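Local structure of metallo-beta-lactamase superfamily protein (Thermus thermophilus, 2ZWR) at residues E13-V18 with E34-L39; G61-L66 with L72-H77; H129-D134 with A138-G143. The protein probably acts as a zinc-dependent hydrolase of the metallo-beta-lactamase superfamily, carrying a two-zinc centre. All coordinates share one frame; numbering follows the deposited sequence.

Contact 1: E13-V18 with E34-L39; sequences ENAYLV and EKLLAL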
loop_
_atom_site.group_PDB
_atom_site.type_symbol
_atom_site.label_atom_id
_atom_site.label_comp_id
_atom_site.label_asym_id
_atom_site.label_seq_id
_atom_site.Cartn_x
_atom_site.Cartn_y
_atom_site.Cartn_z
ATOM N N GLU A 13 9.872 -3.374 -1.602
ATOM C CA GLU A 13 8.578 -2.752 -1.412
ATOM C C GLU A 13 8.570 -2.060 -0.052
ATOM O O GLU A 13 9.206 -2.553 0.885
ATOM C CB GLU A 13 7.485 -3.828 -1.511
ATOM C CG GLU A 13 6.056 -3.373 -1.190
ATOM C CD GLU A 13 5.655 -3.623 0.264
ATOM O OE1 GLU A 13 6.430 -4.244 1.018
ATOM O OE2 GLU A 13 4.560 -3.180 0.661
ATOM N N ASN A 14 7.865 -0.930 0.054
ATOM C CA ASN A 14 7.759 -0.197 1.326
ATOM C C ASN A 14 6.474 -0.496 2.124
ATOM O O ASN A 14 5.351 -0.192 1.665
ATOM C CB ASN A 14 7.858 1.331 1.118
ATOM C CG ASN A 14 9.097 1.764 0.322
ATOM O OD1 ASN A 14 9.022 2.710 -0.470
ATOM N ND2 ASN A 14 10.230 1.099 0.541
ATOM N N ALA A 15 6.654 -1.062 3.318
ATOM C CA ALA A 15 5.596 -1.174 4.319
ATOM C C ALA A 15 5.622 0.043 5.243
ATOM O O ALA A 15 6.664 0.671 5.412
ATOM C CB ALA A 15 5.760 -2.450 5.142
ATOM N N TYR A 16 4.482 0.375 5.837
ATOM C CA TYR A 16 4.409 1.503 6.757
ATOM C C TYR A 16 3.661 1.095 8.006
ATOM O O TYR A 16 2.501 0.680 7.930
ATOM C CB TYR A 16 3.749 2.740 6.099
ATOM C CG TYR A 16 4.521 3.263 4.894
ATOM C CD1 TYR A 16 5.562 4.185 5.048
ATOM C CD2 TYR A 16 4.235 2.804 3.609
ATOM C CE1 TYR A 16 6.300 4.644 3.940
ATOM C CE2 TYR A 16 4.967 3.258 2.499
ATOM C CZ TYR A 16 5.994 4.176 2.678
ATOM O OH TYR A 16 6.707 4.627 1.583
ATOM N N LEU A 17 4.350 1.179 9.142
ATOM C CA LEU A 17 3.736 1.046 10.451
ATOM C C LEU A 17 3.406 2.455 10.924
ATOM O O LEU A 17 4.288 3.279 11.128
ATOM C CB LEU A 17 4.672 0.326 11.428
ATOM C CG LEU A 17 4.183 0.119 12.871
ATOM C CD1 LEU A 17 2.928 -0.771 12.951
ATOM C CD2 LEU A 17 5.321 -0.435 13.764
ATOM N N VAL A 18 2.120 2.731 11.063
ATOM C CA VAL A 18 1.642 4.094 11.262
ATOM C C VAL A 18 0.831 4.147 12.548
ATOM O O VAL A 18 -0.111 3.368 12.725
ATOM C CB VAL A 18 0.739 4.564 10.078
ATOM C CG1 VAL A 18 0.279 6.008 10.281
ATOM C CG2 VAL A 18 1.461 4.392 8.730
ATOM N N GLU A 34 9.720 -11.358 9.881
ATOM C CA GLU A 34 10.659 -11.210 11.006
ATOM C C GLU A 34 11.107 -9.763 11.139
ATOM O O GLU A 34 11.276 -9.264 12.242
ATOM C CB GLU A 34 11.923 -12.074 10.834
ATOM C CG GLU A 34 11.797 -13.307 9.953
ATOM C CD GLU A 34 11.735 -12.989 8.454
ATOM O OE1 GLU A 34 12.647 -12.330 7.902
ATOM O OE2 GLU A 34 10.767 -13.426 7.823
ATOM N N LYS A 35 11.314 -9.100 10.003
ATOM C CA LYS A 35 11.704 -7.691 9.965
ATOM C C LYS A 35 10.571 -6.798 10.487
ATOM O O LYS A 35 10.819 -5.821 11.207
ATOM C CB LYS A 35 12.108 -7.305 8.532
ATOM C CG LYS A 35 13.048 -6.115 8.427
ATOM C CD LYS A 35 13.890 -6.163 7.137
ATOM N N LEU A 36 9.330 -7.150 10.146
ATOM C CA LEU A 36 8.154 -6.423 10.648
ATOM C C LEU A 36 7.919 -6.636 12.143
ATOM O O LEU A 36 7.710 -5.677 12.883
ATOM C CB LEU A 36 6.900 -6.786 9.849
ATOM C CG LEU A 36 6.885 -6.196 8.434
ATOM C CD1 LEU A 36 5.968 -7.006 7.536
ATOM C CD2 LEU A 36 6.483 -4.727 8.457
ATOM N N LEU A 37 7.955 -7.895 12.573
ATOM C CA LEU A 37 7.893 -8.233 13.989
ATOM C C LEU A 37 8.958 -7.478 14.810
ATOM O O LEU A 37 8.668 -6.993 15.896
ATOM C CB LEU A 37 8.005 -9.751 14.185
ATOM C CG LEU A 37 6.781 -10.554 13.718
ATOM C CD1 LEU A 37 7.120 -12.046 13.533
ATOM C CD2 LEU A 37 5.595 -10.359 14.657
ATOM N N ALA A 38 10.170 -7.364 14.269
ATOM C CA ALA A 38 11.257 -6.594 14.906
ATOM C C ALA A 38 10.981 -5.092 14.957
ATOM O O ALA A 38 11.381 -4.418 15.911
ATOM C CB ALA A 38 12.590 -6.866 14.221
ATOM N N LEU A 39 10.309 -4.574 13.930
ATOM C CA LEU A 39 9.866 -3.178 13.919
ATOM C C LEU A 39 8.845 -2.879 15.025
ATOM O O LEU A 39 8.910 -1.818 15.660
ATOM C CB LEU A 39 9.295 -2.781 12.547
ATOM C CG LEU A 39 9.005 -1.285 12.318
ATOM C CD1 LEU A 39 10.233 -0.412 12.585
ATOM C CD2 LEU A 39 8.454 -1.017 10.907
#

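Contact 2: G61-L66 with L72-H77; sequences GAVAPL and LPVYLH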
loop_
_atom_site.group_PDB
_atom_site.type_symbol
_atom_site.label_atom_id
_atom_site.label_comp_id
_atom_site.label_asym_id
_atom_site.label_seq_id
_atom_site.Cartn_x
_atom_site.Cartn_y
_atom_site.Cartn_z
ATOM N N GLY A 61 3.019 -10.488 0.848
ATOM C CA GLY A 61 3.789 -11.686 1.207
ATOM C C GLY A 61 3.995 -11.981 2.694
ATOM O O GLY A 61 4.378 -13.104 3.051
ATOM N N ALA A 62 3.758 -10.982 3.554
ATOM C CA ALA A 62 3.899 -11.137 5.001
ATOM C C ALA A 62 2.560 -11.096 5.705
ATOM O O ALA A 62 2.501 -11.161 6.929
ATOM C CB ALA A 62 4.809 -10.063 5.572
ATOM N N VAL A 63 1.478 -10.989 4.941
ATOM C CA VAL A 63 0.143 -10.960 5.552
ATOM C C VAL A 63 -0.147 -12.223 6.364
ATOM O O VAL A 63 -0.503 -12.114 7.531
ATOM C CB VAL A 63 -0.984 -10.677 4.522
ATOM C CG1 VAL A 63 -2.367 -10.913 5.150
ATOM C CG2 VAL A 63 -0.872 -9.256 4.005
ATOM N N ALA A 64 0.029 -13.411 5.764
ATOM C CA ALA A 64 -0.341 -14.675 6.434
ATOM C C ALA A 64 0.266 -14.922 7.841
ATOM O O ALA A 64 -0.483 -15.192 8.784
ATOM C CB ALA A 64 -0.119 -15.884 5.511
ATOM N N PRO A 65 1.613 -14.851 7.983
ATOM C CA PRO A 65 2.206 -15.006 9.323
ATOM C C PRO A 65 1.728 -13.989 10.353
ATOM O O PRO A 65 1.554 -14.343 11.521
ATOM C CB PRO A 65 3.719 -14.849 9.077
ATOM C CG PRO A 65 3.851 -14.212 7.707
ATOM C CD PRO A 65 2.651 -14.695 6.938
ATOM N N LEU A 66 1.513 -12.745 9.931
ATOM C CA LEU A 66 1.065 -11.697 10.849
ATOM C C LEU A 66 -0.390 -11.869 11.290
ATOM O O LEU A 66 -0.724 -11.563 12.423
ATOM C CB LEU A 66 1.296 -10.311 10.241
ATOM C CG LEU A 66 2.776 -9.978 9.999
ATOM C CD1 LEU A 66 2.937 -8.568 9.457
ATOM C CD2 LEU A 66 3.612 -10.166 11.256
ATOM N N LEU A 72 -4.961 -10.297 12.836
ATOM C CA LEU A 72 -5.165 -8.964 12.254
ATOM C C LEU A 72 -6.219 -9.014 11.160
ATOM O O LEU A 72 -6.141 -9.867 10.264
ATOM C CB LEU A 72 -3.859 -8.385 11.686
ATOM C CG LEU A 72 -2.701 -8.083 12.640
ATOM C CD1 LEU A 72 -1.387 -7.829 11.891
ATOM C CD2 LEU A 72 -3.022 -6.914 13.540
ATOM N N PRO A 73 -7.230 -8.133 11.248
ATOM C CA PRO A 73 -8.091 -7.945 10.085
ATOM C C PRO A 73 -7.297 -7.334 8.932
ATOM O O PRO A 73 -6.384 -6.528 9.160
ATOM C CB PRO A 73 -9.177 -6.978 10.579
ATOM C CG PRO A 73 -8.644 -6.333 11.778
ATOM C CD PRO A 73 -7.643 -7.297 12.391
ATOM N N VAL A 74 -7.637 -7.756 7.711
ATOM C CA VAL A 74 -6.987 -7.297 6.496
ATOM C C VAL A 74 -7.997 -6.547 5.656
ATOM O O VAL A 74 -9.027 -7.099 5.286
ATOM C CB VAL A 74 -6.398 -8.475 5.672
ATOM C CG1 VAL A 74 -5.751 -7.962 4.394
ATOM C CG2 VAL A 74 -5.382 -9.251 6.497
ATOM N N TYR A 75 -7.693 -5.281 5.364
ATOM C CA TYR A 75 -8.553 -4.427 4.567
ATOM C C TYR A 75 -8.031 -4.344 3.133
ATOM O O TYR A 75 -6.863 -3.990 2.904
ATOM C CB TYR A 75 -8.635 -3.025 5.193
ATOM C CG TYR A 75 -9.464 -2.981 6.453
ATOM C CD1 TYR A 75 -10.802 -2.604 6.409
ATOM C CD2 TYR A 75 -8.913 -3.348 7.689
ATOM C CE1 TYR A 75 -11.581 -2.572 7.574
ATOM C CE2 TYR A 75 -9.674 -3.340 8.849
ATOM C CZ TYR A 75 -11.007 -2.946 8.785
ATOM O OH TYR A 75 -11.761 -2.922 9.929
ATOM N N LEU A 76 -8.905 -4.668 2.182
ATOM C CA LEU A 76 -8.564 -4.631 0.766
ATOM C C LEU A 76 -9.779 -4.256 -0.052
ATOM O O LEU A 76 -10.885 -4.709 0.248
ATOM C CB LEU A 76 -8.069 -6.009 0.304
ATOM C CG LEU A 76 -7.693 -6.215 -1.161
ATOM C CD1 LEU A 76 -6.316 -5.622 -1.473
ATOM C CD2 LEU A 76 -7.745 -7.699 -1.480
ATOM N N HIS A 77 -9.576 -3.433 -1.081
ATOM C CA HIS A 77 -10.633 -3.165 -2.058
ATOM C C HIS A 77 -11.008 -4.477 -2.774
ATOM O O HIS A 77 -10.130 -5.188 -3.286
ATOM C CB HIS A 77 -10.178 -2.108 -3.064
ATOM C CG HIS A 77 -11.296 -1.476 -3.830
ATOM N ND1 HIS A 77 -11.913 -2.098 -4.894
ATOM C CD2 HIS A 77 -11.910 -0.277 -3.687
ATOM C CE1 HIS A 77 -12.864 -1.314 -5.369
ATOM N NE2 HIS A 77 -12.877 -0.198 -4.659
#

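Contact 3: H129-D134 with A138-G143; sequences HVAFYD and AQVFSG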
loop_
_atom_site.group_PDB
_atom_site.type_symbol
_atom_site.label_atom_id
_atom_site.label_comp_id
_atom_site.label_asym_id
_atom_site.label_seq_id
_atom_site.Cartn_x
_atom_site.Cartn_y
_atom_site.Cartn_z
ATOM N N HIS A 129 -6.762 -0.766 -6.614
ATOM C CA HIS A 129 -5.684 0.032 -6.032
ATOM C C HIS A 129 -6.280 1.261 -5.347
ATOM O O HIS A 129 -7.018 2.030 -5.976
ATOM C CB HIS A 129 -4.663 0.453 -7.102
ATOM C CG HIS A 129 -3.362 0.936 -6.538
ATOM N ND1 HIS A 129 -3.256 2.080 -5.778
ATOM C CD2 HIS A 129 -2.111 0.427 -6.619
ATOM C CE1 HIS A 129 -2.001 2.252 -5.408
ATOM N NE2 HIS A 129 -1.285 1.265 -5.908
ATOM N N VAL A 130 -5.958 1.437 -4.065
ATOM C CA VAL A 130 -6.423 2.601 -3.301
ATOM C C VAL A 130 -5.259 3.436 -2.779
ATOM O O VAL A 130 -4.102 3.006 -2.842
ATOM C CB VAL A 130 -7.368 2.222 -2.110
ATOM C CG1 VAL A 130 -8.607 1.472 -2.601
ATOM C CG2 VAL A 130 -6.625 1.436 -1.015
ATOM N N ALA A 131 -5.570 4.641 -2.292
ATOM C CA ALA A 131 -4.639 5.410 -1.463
ATOM C C ALA A 131 -5.306 5.735 -0.142
ATOM O O ALA A 131 -6.528 5.926 -0.090
ATOM C CB ALA A 131 -4.210 6.704 -2.162
ATOM N N PHE A 132 -4.502 5.787 0.917
ATOM C CA PHE A 132 -4.961 6.164 2.242
ATOM C C PHE A 132 -4.521 7.579 2.510
ATOM O O PHE A 132 -3.329 7.837 2.691
ATOM C CB PHE A 132 -4.427 5.194 3.312
ATOM C CG PHE A 132 -4.808 3.773 3.053
ATOM C CD1 PHE A 132 -6.084 3.321 3.369
ATOM C CD2 PHE A 132 -3.901 2.891 2.461
ATOM C CE1 PHE A 132 -6.457 2.009 3.111
ATOM C CE2 PHE A 132 -4.252 1.577 2.205
ATOM C CZ PHE A 132 -5.540 1.132 2.522
ATOM N N TYR A 133 -5.497 8.486 2.540
ATOM C CA TYR A 133 -5.247 9.930 2.581
ATOM C C TYR A 133 -5.530 10.528 3.962
ATOM O O TYR A 133 -6.609 10.331 4.536
ATOM C CB TYR A 133 -6.056 10.654 1.479
ATOM C CG TYR A 133 -5.861 12.163 1.448
ATOM C CD1 TYR A 133 -4.580 12.724 1.498
ATOM C CD2 TYR A 133 -6.958 13.032 1.352
ATOM C CE1 TYR A 133 -4.393 14.101 1.485
ATOM C CE2 TYR A 133 -6.777 14.419 1.332
ATOM C CZ TYR A 133 -5.491 14.942 1.391
ATOM O OH TYR A 133 -5.291 16.307 1.371
ATOM N N ASP A 134 -4.544 11.249 4.485
ATOM C CA ASP A 134 -4.645 11.914 5.772
ATOM C C ASP A 134 -4.493 13.434 5.584
ATOM O O ASP A 134 -3.386 13.974 5.655
ATOM C CB ASP A 134 -3.612 11.329 6.747
ATOM C CG ASP A 134 -3.350 12.221 7.955
ATOM O OD1 ASP A 134 -4.284 12.883 8.454
ATOM O OD2 ASP A 134 -2.190 12.255 8.407
ATOM N N ALA A 138 -1.486 16.104 6.214
ATOM C CA ALA A 138 -1.054 16.361 4.830
ATOM C C ALA A 138 -0.160 15.234 4.302
ATOM O O ALA A 138 1.004 15.451 3.976
ATOM C CB ALA A 138 -0.338 17.714 4.727
ATOM N N GLN A 139 -0.700 14.022 4.248
ATOM C CA GLN A 139 0.082 12.891 3.759
ATOM C C GLN A 139 -0.780 11.818 3.125
ATOM O O GLN A 139 -1.962 11.675 3.453
ATOM C CB GLN A 139 0.959 12.302 4.873
ATOM C CG GLN A 139 0.207 11.542 5.958
ATOM C CD GLN A 139 1.069 11.292 7.183
ATOM O OE1 GLN A 139 2.278 11.081 7.077
ATOM N NE2 GLN A 139 0.450 11.320 8.354
ATOM N N VAL A 140 -0.175 11.059 2.218
ATOM C CA VAL A 140 -0.893 10.030 1.491
ATOM C C VAL A 140 -0.011 8.786 1.354
ATOM O O VAL A 140 1.200 8.879 1.102
ATOM C CB VAL A 140 -1.427 10.564 0.105
ATOM C CG1 VAL A 140 -0.288 10.842 -0.881
ATOM C CG2 VAL A 140 -2.458 9.608 -0.499
ATOM N N PHE A 141 -0.625 7.633 1.567
ATOM C CA PHE A 141 0.019 6.345 1.348
ATOM C C PHE A 141 -0.613 5.815 0.070
ATOM O O PHE A 141 -1.694 5.215 0.085
ATOM C CB PHE A 141 -0.215 5.422 2.560
ATOM C CG PHE A 141 0.443 5.931 3.824
ATOM C CD1 PHE A 141 1.730 5.523 4.170
ATOM C CD2 PHE A 141 -0.200 6.856 4.638
ATOM C CE1 PHE A 141 2.363 6.023 5.331
ATOM C CE2 PHE A 141 0.413 7.353 5.802
ATOM C CZ PHE A 141 1.691 6.940 6.144
ATOM N N SER A 142 0.059 6.087 -1.041
ATOM C CA SER A 142 -0.562 5.956 -2.362
ATOM C C SER A 142 -0.075 4.732 -3.136
ATOM O O SER A 142 -0.284 4.636 -4.343
ATOM C CB SER A 142 -0.327 7.237 -3.162
ATOM O OG SER A 142 1.019 7.665 -3.007
ATOM N N GLY A 143 0.579 3.808 -2.439
ATOM C CA GLY A 143 1.039 2.568 -3.047
ATOM C C GLY A 143 1.890 2.780 -4.283
ATOM O O GLY A 143 2.845 3.567 -4.275
#

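Contact 1: E13-V18 with E34-L39
Leu17 and Leu39 carry this helix-on-sheet contact of the metallo-beta-lactamase fold, in which helix 33-43 lies over one face of the sheet that includes strand 13-20. From Leu17 CB outward, the first contact is with Leu39 CD2 at 4.0 Å. CG stands anti to the backbone N (chi1 179°), which carries CD2 alongside Leu39 to its branch carbon CG, also at 4.0 Å. The two side chains therefore overlap head to tail, the base of Leu17 beside a methyl of Leu39 and a tip of Leu17 beside the branch point of Leu39. Phe40 and Thr43 of the same helix also touch the Leu17 side chain. One turn back along the helix, Leu36 bends its CD2 methyl over to Ala15, the residue two before Leu17 and so on the same side of the strand. Tyr16, between them, points away from the helix, and its ring meets Phe141 and His181 edge-to-face on the far side. The contact is wholly apolar and modest, 147 Å² summed over both segments. Leu8 of the neighbouring strand 2-8 touches both Ala15 and Leu36, whose own meeting is a single methyl pair, Ala15 CB to Leu36 CD2 at 4.1 Å.

Contact 2: G61-L66 with L72-H77
A beta-alpha-beta unit, strand 50-51, helix 63-70 and strand 74-76, is closed here by Val63 against Val74; the two strands run parallel and the helix packs across them. The loop between the first strand and the helix carries the zinc ligands His54, His56, Asp58 and His59, so the contact lies directly after the metal-binding loop, joining its helix to the sheet. The side chain of Val63 is still only about 8 Å from that of His59. The valines meet tip to tip, Val63 CG1 3.7 Å from Val74 CG2. Val63 presents this methyl because CG1 stands anti to the backbone N (chi1 170°); on the strand it is instead the methyl opposite the carbonyl carbon that faces the helix. Tyr84 of helix 81-85 touches both valines, and Ile50 and Leu52 add to the covering of Val74, so the pair is well enclosed.

One helical turn on, Leu66 meets Leu72, which lies just ahead of strand 74-76, and the backbones draw closer: CA to CA is 6.9 Å here, against 8.1 Å for Val63 and Val74. Leu66 offers its carbonyl oxygen and CB to Leu72, while its outer side chain packs on Leu36 and Leu37 of helix 33-43. Leu72 comes in from the sheet side, where Ile50 touches it too. A single methyl, Leu72 CD1, rests in van der Waals contact against both atoms of its partner, 3.8 Å from Leu66 O and 4.0 Å from Leu66 CB.

Contact 3: H129-D134 with A138-G143
At the heart of a beta hairpin, strands 130-134 and 139-143 running antiparallel in the metallo-beta-lactamase fold, Phe132 is paired with Phe141. Theirs is a hydrogen-bonded pair, Phe132 N to Phe141 O at 3.0 Å and Phe141 N to Phe132 O at 2.9 Å. The next such pair, Asp134 with Gln139, has both backbone bonds and adds one between side chains. Gln139 NE2 donates to Asp134 OD2 at 2.8 Å, on the OD2 lone pair that points away from the other carboxylate oxygen (anti). Gln139 CG sits between the backbone N and the carbonyl carbon (chi1 71°) and the chain is extended beyond it, which brings NE2 to the carboxylate. Although OD2 lies close to the amide plane, the carboxylate and amide planes are turned 42° apart. Each group has a second partner, Asp134 OD1 with Gly137 N and Gln139 OE1 with His181 NE2, so both are held in rotation. On the other face of the hairpin Tyr133 crosses Val140 obliquely, Tyr133 CD1 to Val140 CB at 4.1 Å.

The turn side is looser: partly exposed Ala138 shares Asp134 with Gln139, a G1 beta bulge, and its CB points away from the opposite strand. At the end next to the two-zinc centre the bonded ladder stops at Phe132, yet the packing stays close. Ala131 CB lies 4.0 Å from Ser142 CB, while Val130 turns its side chain away. His129 then closes this end. Its ring stacks on the zinc ligand His54, and its NE2 is hydrogen-bonded to the backbone N of Asp144, which binds both zincs, making His129 a second-shell residue. The ring edge lies against strand 139-143, with His129 CE1 3.1 Å from Ser142 O.

All three contacts are buried, but their chemistry differs. Contacts 1 and 2 seat two different helices on one sheet by aliphatic packing alone, each burying about 150 Å². They join directly where Leu36 CD1 meets Ala62 CB at 3.8 Å, so helix 33-43 lies against the segment that opens the next helix. Contact 3 pairs neighbouring strands of the second sheet, buries 476 Å², and rests on backbone and side-chain hydrogen bonds, with its His129 end next to the two-zinc centre. Its centre is about 17 Å from that of contact 1, yet the sheets meet in the sandwich interior, where Val18 CG2 lies 3.6 Å from Phe141 CZ. Contacts 2 and 3 lie on opposite sides of the chain's centre.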